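PDB 4KW3: initiator protein NS1 from Human bocavirus, which probably initiates rolling-circle replication of viral DNA by binding, unwinding and nicking its origins, here through its N-terminal origin-recognition and nickase domain. Local coordinates for residues A[102-108]-A[242-248]; A[208-214]-A[260-264]; A[18-23]-A[137-142]. All coordinates share one frame; numbering follows the deposited sequence.

Contact 1 of 3, residues A[102-108]-A[242-248]; sequences DIIVQSE and YSHTLIN
Q106 and T245 face each other as a non-hydrogen-bonded pair, and V105 with L246 as a hydrogen-bonded one, where strands 101-109 and 241-247 run antiparallel in the nuclease sheet (176° between the segments). Evidence for the register is the V105-L246 pair, whose L246 N to V105 O bond (2.7 Å) is answered by V105 N to L246 O (3.0 Å). The side chain of Q106 leaves the strand with CG anti to its backbone N (chi1 -179°) and stays extended. Its CB passes H244 O; CG comes to 3.5 Å from T245 OG1; CD and NE2 then pass close to Y242 CB, NE2 at 3.6 Å. OE1 accepts a hydrogen bond from R257, while NE2 donates to L212 O. A further bond from T245 OG1 to OE1 is doubtful because the placement of that hydroxyl is uncertain. Beyond Q106, I104 CG1 lies beside I247 CG2 at 4.1 Å, and both isoleucines, with T245, touch F208 of helix 204-212. V105, S107, H244 and L246 occupy the other face. At the far end N248 N bonds I103 O, and the N248 side-chain amide adds two more bonds: OD1 takes the I103 N-H at 2.7 Å, and ND2 gives to the anti lone pair of D102 OD1 at 2.9 Å. D102 OD2 is held by S12 N. The chemistry thus implies a buried Q106 amide fixed at both ends, joining the sheet to L212 and R257, on the same strand as E108, a predicted metal ligand that pairs with K215.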
loop_
_atom_site.group_PDB
_atom_site.type_symbol
_atom_site.label_atom_id
_atom_site.label_comp_id
_atom_site.label_asym_id
_atom_site.label_seq_id
_atom_site.Cartn_x
_atom_site.Cartn_y
_atom_site.Cartn_z
ATOM N N ASP A 102 -14.121 -7.807 1.445
ATOM C CA ASP A 102 -13.424 -7.269 0.301
ATOM C C ASP A 102 -12.319 -6.364 0.797
ATOM O O ASP A 102 -12.503 -5.621 1.773
ATOM C CB ASP A 102 -14.375 -6.535 -0.646
ATOM C CG ASP A 102 -15.277 -7.486 -1.421
ATOM O OD1 ASP A 102 -14.737 -8.240 -2.263
ATOM O OD2 ASP A 102 -16.520 -7.455 -1.220
ATOM N N ILE A 103 -11.160 -6.455 0.150
ATOM C CA ILE A 103 -10.002 -5.676 0.574
ATOM C C ILE A 103 -9.255 -5.096 -0.626
ATOM O O ILE A 103 -8.862 -5.829 -1.538
ATOM C CB ILE A 103 -9.015 -6.549 1.390
ATOM C CG1 ILE A 103 -9.703 -7.111 2.642
ATOM C CG2 ILE A 103 -7.752 -5.751 1.767
ATOM C CD1 ILE A 103 -8.983 -8.268 3.260
ATOM N N ILE A 104 -9.064 -3.778 -0.622
ATOM C CA ILE A 104 -8.118 -3.141 -1.534
ATOM C C ILE A 104 -6.995 -2.487 -0.718
ATOM O O ILE A 104 -7.261 -1.855 0.318
ATOM C CB ILE A 104 -8.788 -2.099 -2.417
ATOM C CG1 ILE A 104 -9.830 -2.774 -3.324
ATOM C CG2 ILE A 104 -7.714 -1.316 -3.228
ATOM C CD1 ILE A 104 -10.817 -1.794 -3.999
ATOM N N VAL A 105 -5.749 -2.668 -1.167
ATOM C CA VAL A 105 -4.595 -2.035 -0.534
ATOM C C VAL A 105 -3.754 -1.386 -1.623
ATOM O O VAL A 105 -3.539 -1.967 -2.695
ATOM C CB VAL A 105 -3.723 -3.031 0.326
ATOM C CG1 VAL A 105 -2.461 -2.356 0.862
ATOM C CG2 VAL A 105 -4.499 -3.584 1.496
ATOM N N GLN A 106 -3.317 -0.160 -1.356
ATOM C CA GLN A 106 -2.422 0.545 -2.256
ATOM C C GLN A 106 -1.320 1.263 -1.473
ATOM O O GLN A 106 -1.592 2.106 -0.615
ATOM C CB GLN A 106 -3.196 1.548 -3.101
ATOM C CG GLN A 106 -2.346 2.330 -4.097
ATOM C CD GLN A 106 -3.192 3.003 -5.166
ATOM O OE1 GLN A 106 -3.819 2.331 -5.997
ATOM N NE2 GLN A 106 -3.228 4.333 -5.143
ATOM N N SER A 107 -0.075 0.930 -1.792
ATOM C CA SER A 107 1.092 1.593 -1.212
ATOM C C SER A 107 1.509 2.800 -2.060
ATOM O O SER A 107 1.333 2.805 -3.268
ATOM C CB SER A 107 2.246 0.604 -1.087
ATOM O OG SER A 107 2.500 -0.030 -2.328
ATOM N N GLU A 108 2.047 3.827 -1.413
ATOM C CA GLU A 108 2.418 5.052 -2.095
ATOM C C GLU A 108 3.661 5.655 -1.467
ATOM O O GLU A 108 3.743 5.800 -0.257
ATOM C CB GLU A 108 1.271 6.059 -2.053
ATOM C CG GLU A 108 1.671 7.525 -2.288
ATOM C CD GLU A 108 0.472 8.483 -2.253
ATOM O OE1 GLU A 108 -0.679 8.003 -2.157
ATOM O OE2 GLU A 108 0.676 9.717 -2.315
ATOM N N TYR A 242 1.490 6.062 -7.052
ATOM C CA TYR A 242 1.284 4.826 -6.303
ATOM C C TYR A 242 2.473 3.934 -6.582
ATOM O O TYR A 242 3.140 4.070 -7.615
ATOM C CB TYR A 242 -0.014 4.101 -6.716
ATOM C CG TYR A 242 0.133 3.358 -8.009
ATOM C CD1 TYR A 242 0.037 4.031 -9.229
ATOM C CD2 TYR A 242 0.415 1.988 -8.030
ATOM C CE1 TYR A 242 0.184 3.365 -10.411
ATOM C CE2 TYR A 242 0.587 1.319 -9.237
ATOM C CZ TYR A 242 0.466 2.017 -10.420
ATOM O OH TYR A 242 0.617 1.373 -11.622
ATOM N N SER A 243 2.678 2.966 -5.695
ATOM C CA SER A 243 3.747 1.995 -5.870
ATOM C C SER A 243 3.206 0.651 -6.333
ATOM O O SER A 243 3.758 0.035 -7.244
ATOM C CB SER A 243 4.522 1.823 -4.563
ATOM O OG SER A 243 5.399 0.732 -4.674
ATOM N N HIS A 244 2.127 0.207 -5.694
ATOM C CA HIS A 244 1.566 -1.125 -5.931
ATOM C C HIS A 244 0.141 -1.216 -5.427
ATOM O O HIS A 244 -0.202 -0.634 -4.407
ATOM C CB HIS A 244 2.398 -2.183 -5.222
ATOM C CG HIS A 244 2.123 -3.575 -5.692
ATOM N ND1 HIS A 244 2.508 -4.027 -6.934
ATOM C CD2 HIS A 244 1.497 -4.612 -5.090
ATOM C CE1 HIS A 244 2.131 -5.281 -7.078
ATOM N NE2 HIS A 244 1.523 -5.661 -5.971
ATOM N N THR A 245 -0.690 -1.961 -6.139
ATOM C CA THR A 245 -2.113 -2.026 -5.827
ATOM C C THR A 245 -2.612 -3.460 -5.781
ATOM O O THR A 245 -2.420 -4.221 -6.731
ATOM C CB THR A 245 -2.901 -1.221 -6.862
ATOM O OG1 THR A 245 -2.452 0.118 -6.782
ATOM C CG2 THR A 245 -4.383 -1.215 -6.565
ATOM N N LEU A 246 -3.226 -3.832 -4.664
ATOM C CA LEU A 246 -3.805 -5.172 -4.522
ATOM C C LEU A 246 -5.318 -5.101 -4.424
ATOM O O LEU A 246 -5.864 -4.364 -3.598
ATOM C CB LEU A 246 -3.233 -5.890 -3.309
ATOM C CG LEU A 246 -1.788 -6.369 -3.471
ATOM C CD1 LEU A 246 -1.250 -6.904 -2.148
ATOM C CD2 LEU A 246 -1.725 -7.444 -4.561
ATOM N N ILE A 247 -5.995 -5.823 -5.309
ATOM C CA ILE A 247 -7.441 -5.950 -5.231
ATOM C C ILE A 247 -7.780 -7.394 -4.852
ATOM O O ILE A 247 -7.571 -8.318 -5.636
ATOM C CB ILE A 247 -8.116 -5.571 -6.554
ATOM C CG1 ILE A 247 -7.602 -4.215 -7.028
ATOM C CG2 ILE A 247 -9.646 -5.544 -6.398
ATOM C CD1 ILE A 247 -8.051 -3.842 -8.410
ATOM N N ASN A 248 -8.294 -7.571 -3.641
ATOM C CA ASN A 248 -8.630 -8.888 -3.114
ATOM C C ASN A 248 -7.543 -9.919 -3.345
ATOM O O ASN A 248 -7.819 -11.044 -3.782
ATOM C CB ASN A 248 -9.980 -9.360 -3.668
ATOM C CG ASN A 248 -11.168 -8.709 -2.943
ATOM O OD1 ASN A 248 -11.110 -8.449 -1.740
ATOM N ND2 ASN A 248 -12.230 -8.428 -3.679
#

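Contact 2 of 3, residues A[208-214]-A[260-264]; sequences FKNYLLP and YHATL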
loop_
_atom_site.group_PDB
_atom_site.type_symbol
_atom_site.label_atom_id
_atom_site.label_comp_id
_atom_site.label_asym_id
_atom_site.label_seq_id
_atom_site.Cartn_x
_atom_site.Cartn_y
_atom_site.Cartn_z
ATOM N N PHE A 208 -12.096 4.268 -4.604
ATOM C CA PHE A 208 -11.048 3.565 -5.356
ATOM C C PHE A 208 -10.846 4.183 -6.740
ATOM O O PHE A 208 -9.730 4.557 -7.111
ATOM C CB PHE A 208 -11.427 2.082 -5.506
ATOM C CG PHE A 208 -10.419 1.250 -6.271
ATOM C CD1 PHE A 208 -9.062 1.306 -5.966
ATOM C CD2 PHE A 208 -10.840 0.390 -7.280
ATOM C CE1 PHE A 208 -8.140 0.530 -6.656
ATOM C CE2 PHE A 208 -9.915 -0.394 -7.998
ATOM C CZ PHE A 208 -8.561 -0.322 -7.679
ATOM N N LYS A 209 -11.942 4.292 -7.491
ATOM C CA LYS A 209 -11.898 4.744 -8.873
ATOM C C LYS A 209 -11.422 6.183 -8.974
ATOM O O LYS A 209 -10.582 6.504 -9.830
ATOM C CB LYS A 209 -13.271 4.631 -9.533
ATOM C CG LYS A 209 -13.260 5.048 -11.000
ATOM C CD LYS A 209 -14.647 5.380 -11.559
ATOM C CE LYS A 209 -15.152 6.677 -11.008
ATOM N NZ LYS A 209 -16.354 7.179 -11.735
ATOM N N ASN A 210 -11.926 7.041 -8.081
ATOM C CA ASN A 210 -11.649 8.461 -8.216
ATOM C C ASN A 210 -10.426 8.975 -7.490
ATOM O O ASN A 210 -9.809 9.934 -7.959
ATOM C CB ASN A 210 -12.875 9.300 -7.834
ATOM C CG ASN A 210 -13.961 9.164 -8.839
ATOM O OD1 ASN A 210 -13.678 9.087 -10.031
ATOM N ND2 ASN A 210 -15.206 9.081 -8.384
ATOM N N TYR A 211 -10.035 8.325 -6.397
ATOM C CA TYR A 211 -8.907 8.848 -5.644
ATOM C C TYR A 211 -7.672 7.944 -5.741
ATOM O O TYR A 211 -6.578 8.440 -5.909
ATOM C CB TYR A 211 -9.245 9.181 -4.161
ATOM C CG TYR A 211 -7.971 9.563 -3.431
ATOM C CD1 TYR A 211 -7.443 10.860 -3.539
ATOM C CD2 TYR A 211 -7.242 8.613 -2.703
ATOM C CE1 TYR A 211 -6.236 11.200 -2.929
ATOM C CE2 TYR A 211 -6.035 8.945 -2.090
ATOM C CZ TYR A 211 -5.536 10.243 -2.214
ATOM O OH TYR A 211 -4.341 10.584 -1.613
ATOM N N LEU A 212 -7.839 6.630 -5.706
ATOM C CA LEU A 212 -6.674 5.734 -5.714
ATOM C C LEU A 212 -6.165 5.399 -7.139
ATOM O O LEU A 212 -4.959 5.379 -7.379
ATOM C CB LEU A 212 -6.980 4.457 -4.935
ATOM C CG LEU A 212 -7.189 4.596 -3.418
ATOM C CD1 LEU A 212 -7.488 3.234 -2.812
ATOM C CD2 LEU A 212 -5.949 5.213 -2.742
ATOM N N LEU A 213 -7.083 5.159 -8.078
ATOM C CA LEU A 213 -6.711 4.761 -9.436
ATOM C C LEU A 213 -5.940 5.790 -10.266
ATOM O O LEU A 213 -4.886 5.475 -10.824
ATOM C CB LEU A 213 -7.923 4.262 -10.220
ATOM C CG LEU A 213 -8.286 2.814 -9.918
ATOM C CD1 LEU A 213 -9.243 2.324 -10.965
ATOM C CD2 LEU A 213 -7.015 1.968 -9.867
ATOM N N PRO A 214 -6.435 7.033 -10.332
ATOM C CA PRO A 214 -5.786 7.903 -11.328
ATOM C C PRO A 214 -4.494 8.548 -10.830
ATOM O O PRO A 214 -4.383 9.757 -10.694
ATOM C CB PRO A 214 -6.869 8.938 -11.635
ATOM C CG PRO A 214 -7.679 9.022 -10.381
ATOM C CD PRO A 214 -7.573 7.693 -9.665
ATOM N N TYR A 260 -8.271 -0.317 -16.742
ATOM C CA TYR A 260 -9.068 -0.738 -15.577
ATOM C C TYR A 260 -9.917 0.420 -15.077
ATOM O O TYR A 260 -11.123 0.272 -14.896
ATOM C CB TYR A 260 -8.148 -1.229 -14.465
ATOM C CG TYR A 260 -8.809 -2.088 -13.431
ATOM C CD1 TYR A 260 -9.526 -1.521 -12.379
ATOM C CD2 TYR A 260 -8.655 -3.471 -13.455
ATOM C CE1 TYR A 260 -10.100 -2.311 -11.396
ATOM C CE2 TYR A 260 -9.226 -4.263 -12.498
ATOM C CZ TYR A 260 -9.956 -3.683 -11.463
ATOM O OH TYR A 260 -10.522 -4.492 -10.501
ATOM N N HIS A 261 -9.286 1.581 -14.894
ATOM C CA HIS A 261 -9.998 2.804 -14.521
ATOM C C HIS A 261 -11.092 3.216 -15.508
ATOM O O HIS A 261 -12.190 3.613 -15.106
ATOM C CB HIS A 261 -9.009 3.939 -14.385
ATOM C CG HIS A 261 -9.645 5.261 -14.114
ATOM N ND1 HIS A 261 -10.045 6.115 -15.120
ATOM C CD2 HIS A 261 -9.956 5.878 -12.951
ATOM C CE1 HIS A 261 -10.569 7.203 -14.590
ATOM N NE2 HIS A 261 -10.531 7.084 -13.275
ATOM N N ALA A 262 -10.771 3.120 -16.797
ATOM C CA ALA A 262 -11.685 3.489 -17.872
ATOM C C ALA A 262 -12.934 2.610 -17.829
ATOM O O ALA A 262 -14.048 3.099 -17.957
ATOM C CB ALA A 262 -10.993 3.347 -19.216
ATOM N N THR A 263 -12.738 1.305 -17.651
ATOM C CA THR A 263 -13.852 0.384 -17.543
ATOM C C THR A 263 -14.749 0.721 -16.345
ATOM O O THR A 263 -15.966 0.788 -16.489
ATOM C CB THR A 263 -13.360 -1.065 -17.437
ATOM O OG1 THR A 263 -12.613 -1.402 -18.613
ATOM C CG2 THR A 263 -14.530 -2.017 -17.285
ATOM N N LEU A 264 -14.156 0.944 -15.167
ATOM C CA LEU A 264 -14.939 1.393 -14.012
ATOM C C LEU A 264 -15.688 2.691 -14.289
ATOM O O LEU A 264 -16.851 2.835 -13.932
ATOM C CB LEU A 264 -14.074 1.560 -12.760
ATOM C CG LEU A 264 -13.535 0.280 -12.138
ATOM C CD1 LEU A 264 -12.724 0.602 -10.885
ATOM C CD2 LEU A 264 -14.670 -0.681 -11.836
#
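The end of helix 204-212 and the start of the predicted RCR-3 motif of this HUH-type nuclease, which carries the predicted nucleophile Y211, pack here against helix 257-268: F208 and K209 from the helix and L213 from the motif meet Y260, H261 and L264. The segment helices cross at -135° with axes 10.2 Å apart, and mostly side chains make the contact. A wider pi-type turn occurs at 208-212, documented by L213 N bonding to F208 O at 2.9 Å. This wider turn accompanies the placing of L213 above F208: L213 CG lies over one face of the phenyl ring, offset toward its rim. L213 then reaches into helix 257-268, its CD1 lying 3.7 Å from H261 CA and 3.9 Å from L264 CD1, and also meeting the edge of the Y260 ring. A trans chi1 (180°) carries the F208 ring outward, bringing CE2 within 3.9 Å of Y260 CE1, the two side chains crossing at about a right angle. Alongside, the aliphatic part of K209 slides past L264 in the opposite direction, its CG and CD each 4.0 Å from L264 CB, and its chain bends at chi3 before NZ reaches a salt bridge with D265 of the same helix. Y211 makes no contact with 260-264; its neighbours F208, K209 and L213 do. H261 crosses K209 at about a right angle and stacks edge-to-face with F235; its CD2 lies 3.2 Å from K209 O, which sits in the plane of the imidazole at its edge.

Contact 3 of 3, residues A[18-23]-A[137-142]; sequences YVFKFP and FYGLIL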
loop_
_atom_site.group_PDB
_atom_site.type_symbol
_atom_site.label_atom_id
_atom_site.label_comp_id
_atom_site.label_asym_id
_atom_site.label_seq_id
_atom_site.Cartn_x
_atom_site.Cartn_y
_atom_site.Cartn_z
ATOM N N TYR A 18 -8.542 3.031 5.868
ATOM C CA TYR A 18 -7.464 3.384 6.796
ATOM C C TYR A 18 -6.219 3.881 6.058
ATOM O O TYR A 18 -5.979 3.535 4.890
ATOM C CB TYR A 18 -7.061 2.179 7.646
ATOM C CG TYR A 18 -8.151 1.610 8.532
ATOM C CD1 TYR A 18 -9.051 0.668 8.048
ATOM C CD2 TYR A 18 -8.256 1.990 9.864
ATOM C CE1 TYR A 18 -10.028 0.122 8.866
ATOM C CE2 TYR A 18 -9.231 1.472 10.675
ATOM C CZ TYR A 18 -10.121 0.535 10.176
ATOM O OH TYR A 18 -11.110 0.025 11.008
ATOM N N VAL A 19 -5.413 4.672 6.758
ATOM C CA VAL A 19 -4.096 5.018 6.259
ATOM C C VAL A 19 -3.035 4.558 7.248
ATOM O O VAL A 19 -3.027 4.965 8.416
ATOM C CB VAL A 19 -3.924 6.527 5.991
ATOM C CG1 VAL A 19 -2.479 6.795 5.520
ATOM C CG2 VAL A 19 -4.891 6.976 4.934
ATOM N N PHE A 20 -2.145 3.701 6.757
ATOM C CA PHE A 20 -0.997 3.235 7.512
ATOM C C PHE A 20 0.228 4.033 7.083
ATOM O O PHE A 20 0.481 4.159 5.898
ATOM C CB PHE A 20 -0.758 1.742 7.244
ATOM C CG PHE A 20 0.610 1.272 7.657
ATOM C CD1 PHE A 20 0.866 0.916 8.973
ATOM C CD2 PHE A 20 1.646 1.201 6.730
ATOM C CE1 PHE A 20 2.125 0.499 9.359
ATOM C CE2 PHE A 20 2.911 0.779 7.114
ATOM C CZ PHE A 20 3.149 0.422 8.430
ATOM N N LYS A 21 0.961 4.594 8.041
ATOM C CA LYS A 21 2.227 5.291 7.781
ATOM C C LYS A 21 3.390 4.418 8.246
ATOM O O LYS A 21 3.431 4.023 9.408
ATOM C CB LYS A 21 2.290 6.599 8.565
ATOM C CG LYS A 21 2.052 7.857 7.775
ATOM C CD LYS A 21 2.560 9.087 8.551
ATOM C CE LYS A 21 1.646 9.468 9.731
ATOM N NZ LYS A 21 0.718 10.610 9.439
ATOM N N PHE A 22 4.334 4.104 7.365
ATOM C CA PHE A 22 5.526 3.376 7.800
ATOM C C PHE A 22 6.313 4.194 8.861
ATOM O O PHE A 22 6.781 5.301 8.598
ATOM C CB PHE A 22 6.410 3.036 6.598
ATOM C CG PHE A 22 7.446 2.003 6.899
ATOM C CD1 PHE A 22 8.661 2.362 7.444
ATOM C CD2 PHE A 22 7.195 0.666 6.655
ATOM C CE1 PHE A 22 9.606 1.402 7.738
ATOM C CE2 PHE A 22 8.140 -0.295 6.944
ATOM C CZ PHE A 22 9.346 0.076 7.487
ATOM N N PRO A 23 6.462 3.653 10.073
ATOM C CA PRO A 23 6.977 4.523 11.140
ATOM C C PRO A 23 8.504 4.738 11.138
ATOM O O PRO A 23 9.168 4.466 12.143
ATOM C CB PRO A 23 6.530 3.807 12.417
ATOM C CG PRO A 23 6.300 2.342 12.013
ATOM C CD PRO A 23 6.331 2.250 10.501
ATOM N N PHE A 137 -5.035 -3.140 14.349
ATOM C CA PHE A 137 -4.732 -3.230 12.930
ATOM C C PHE A 137 -3.267 -2.863 12.714
ATOM O O PHE A 137 -2.541 -3.561 12.003
ATOM C CB PHE A 137 -5.653 -2.300 12.134
ATOM C CG PHE A 137 -5.770 -2.649 10.667
ATOM C CD1 PHE A 137 -4.981 -3.648 10.098
ATOM C CD2 PHE A 137 -6.673 -1.971 9.854
ATOM C CE1 PHE A 137 -5.092 -3.971 8.744
ATOM C CE2 PHE A 137 -6.778 -2.274 8.506
ATOM C CZ PHE A 137 -5.993 -3.284 7.948
ATOM N N TYR A 138 -2.849 -1.767 13.341
ATOM C CA TYR A 138 -1.465 -1.300 13.319
ATOM C C TYR A 138 -0.495 -2.403 13.756
ATOM O O TYR A 138 0.544 -2.612 13.122
ATOM C CB TYR A 138 -1.308 -0.094 14.243
ATOM C CG TYR A 138 0.016 0.642 14.129
ATOM C CD1 TYR A 138 0.547 0.986 12.888
ATOM C CD2 TYR A 138 0.719 1.024 15.271
ATOM C CE1 TYR A 138 1.757 1.677 12.786
ATOM C CE2 TYR A 138 1.915 1.703 15.183
ATOM C CZ TYR A 138 2.436 2.022 13.941
ATOM O OH TYR A 138 3.627 2.701 13.873
ATOM N N GLY A 139 -0.840 -3.109 14.829
ATOM C CA GLY A 139 0.025 -4.137 15.368
ATOM C C GLY A 139 0.140 -5.348 14.462
ATOM O O GLY A 139 1.216 -5.898 14.273
ATOM N N LEU A 140 -0.981 -5.761 13.895
ATOM C CA LEU A 140 -0.990 -6.833 12.932
ATOM C C LEU A 140 -0.139 -6.474 11.701
ATOM O O LEU A 140 0.566 -7.325 11.157
ATOM C CB LEU A 140 -2.422 -7.132 12.516
ATOM C CG LEU A 140 -3.354 -7.657 13.608
ATOM C CD1 LEU A 140 -4.763 -7.832 13.039
ATOM C CD2 LEU A 140 -2.840 -8.958 14.148
ATOM N N ILE A 141 -0.217 -5.218 11.259
ATOM C CA ILE A 141 0.553 -4.780 10.096
ATOM C C ILE A 141 2.021 -4.856 10.417
ATOM O O ILE A 141 2.805 -5.367 9.619
ATOM C CB ILE A 141 0.209 -3.354 9.647
ATOM C CG1 ILE A 141 -1.124 -3.346 8.894
ATOM C CG2 ILE A 141 1.305 -2.785 8.750
ATOM C CD1 ILE A 141 -1.692 -1.949 8.647
ATOM N N LEU A 142 2.387 -4.341 11.590
ATOM C CA LEU A 142 3.777 -4.345 12.034
ATOM C C LEU A 142 4.324 -5.768 12.173
ATOM O O LEU A 142 5.476 -6.027 11.818
ATOM C CB LEU A 142 3.942 -3.564 13.339
ATOM C CG LEU A 142 3.738 -2.045 13.226
ATOM C CD1 LEU A 142 3.630 -1.374 14.611
ATOM C CD2 LEU A 142 4.805 -1.364 12.351
#
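Y18 presents one ring face to the edge of F137, and F20 presents one to I141, where helix 134-149 packs on strand 15-21 in the central sheet of the HUH-type nuclease fold at a crossing angle of -47°. The Y18-F137 pair is a T-shaped stack: centroids 5.2 Å apart, planes at 83°, with F137 CD2 over the centre of the tyrosine ring. The Y18 hydroxyl is hydrogen-bonded to A130 O. On F20 the contact is CH-pi, I141 CG2 standing 3.8 Å from the ring centroid and 24° off its normal. The edge of the same ring meets L142 CD2. F20 in turn lies at the edge of Y138, CE1 to CE1 at 3.6 Å, the side chains crossing at about a right angle; L142 CD1 of the same helix covers one face of Y138. Strand alternation explains the division of labour: Y18 and F20 point to the helix, whereas V19 touches H115 and H117, predicted metal ligands of strand 114-122. Past the strand end, P23 also points toward the helix, where its CG lies 4.0 Å from L142 CD2 and 3.3 Å from Y138 OH.

In the fold
From the N terminus, contact 3 opens first at strand 15-21 and closes at helix 134-149, fixing a helical layer to the sheet. Strand 101-109 lies inside that loop and opens contact 1, which closes only at strand 241-247, so the two loops cross. Contact 2 opens at 208-214, inside the loop of contact 1, and closes beyond it at helix 257-268; these two cross as well, while contacts 3 and 2 follow in series. Contacts 1 and 2 touch through F208 and I247, whereas contact 3 lies across the chain's centre from contact 2. Strand 114-122, paired with both 15-21 and 101-109, links contacts 1 and 3 within one sheet.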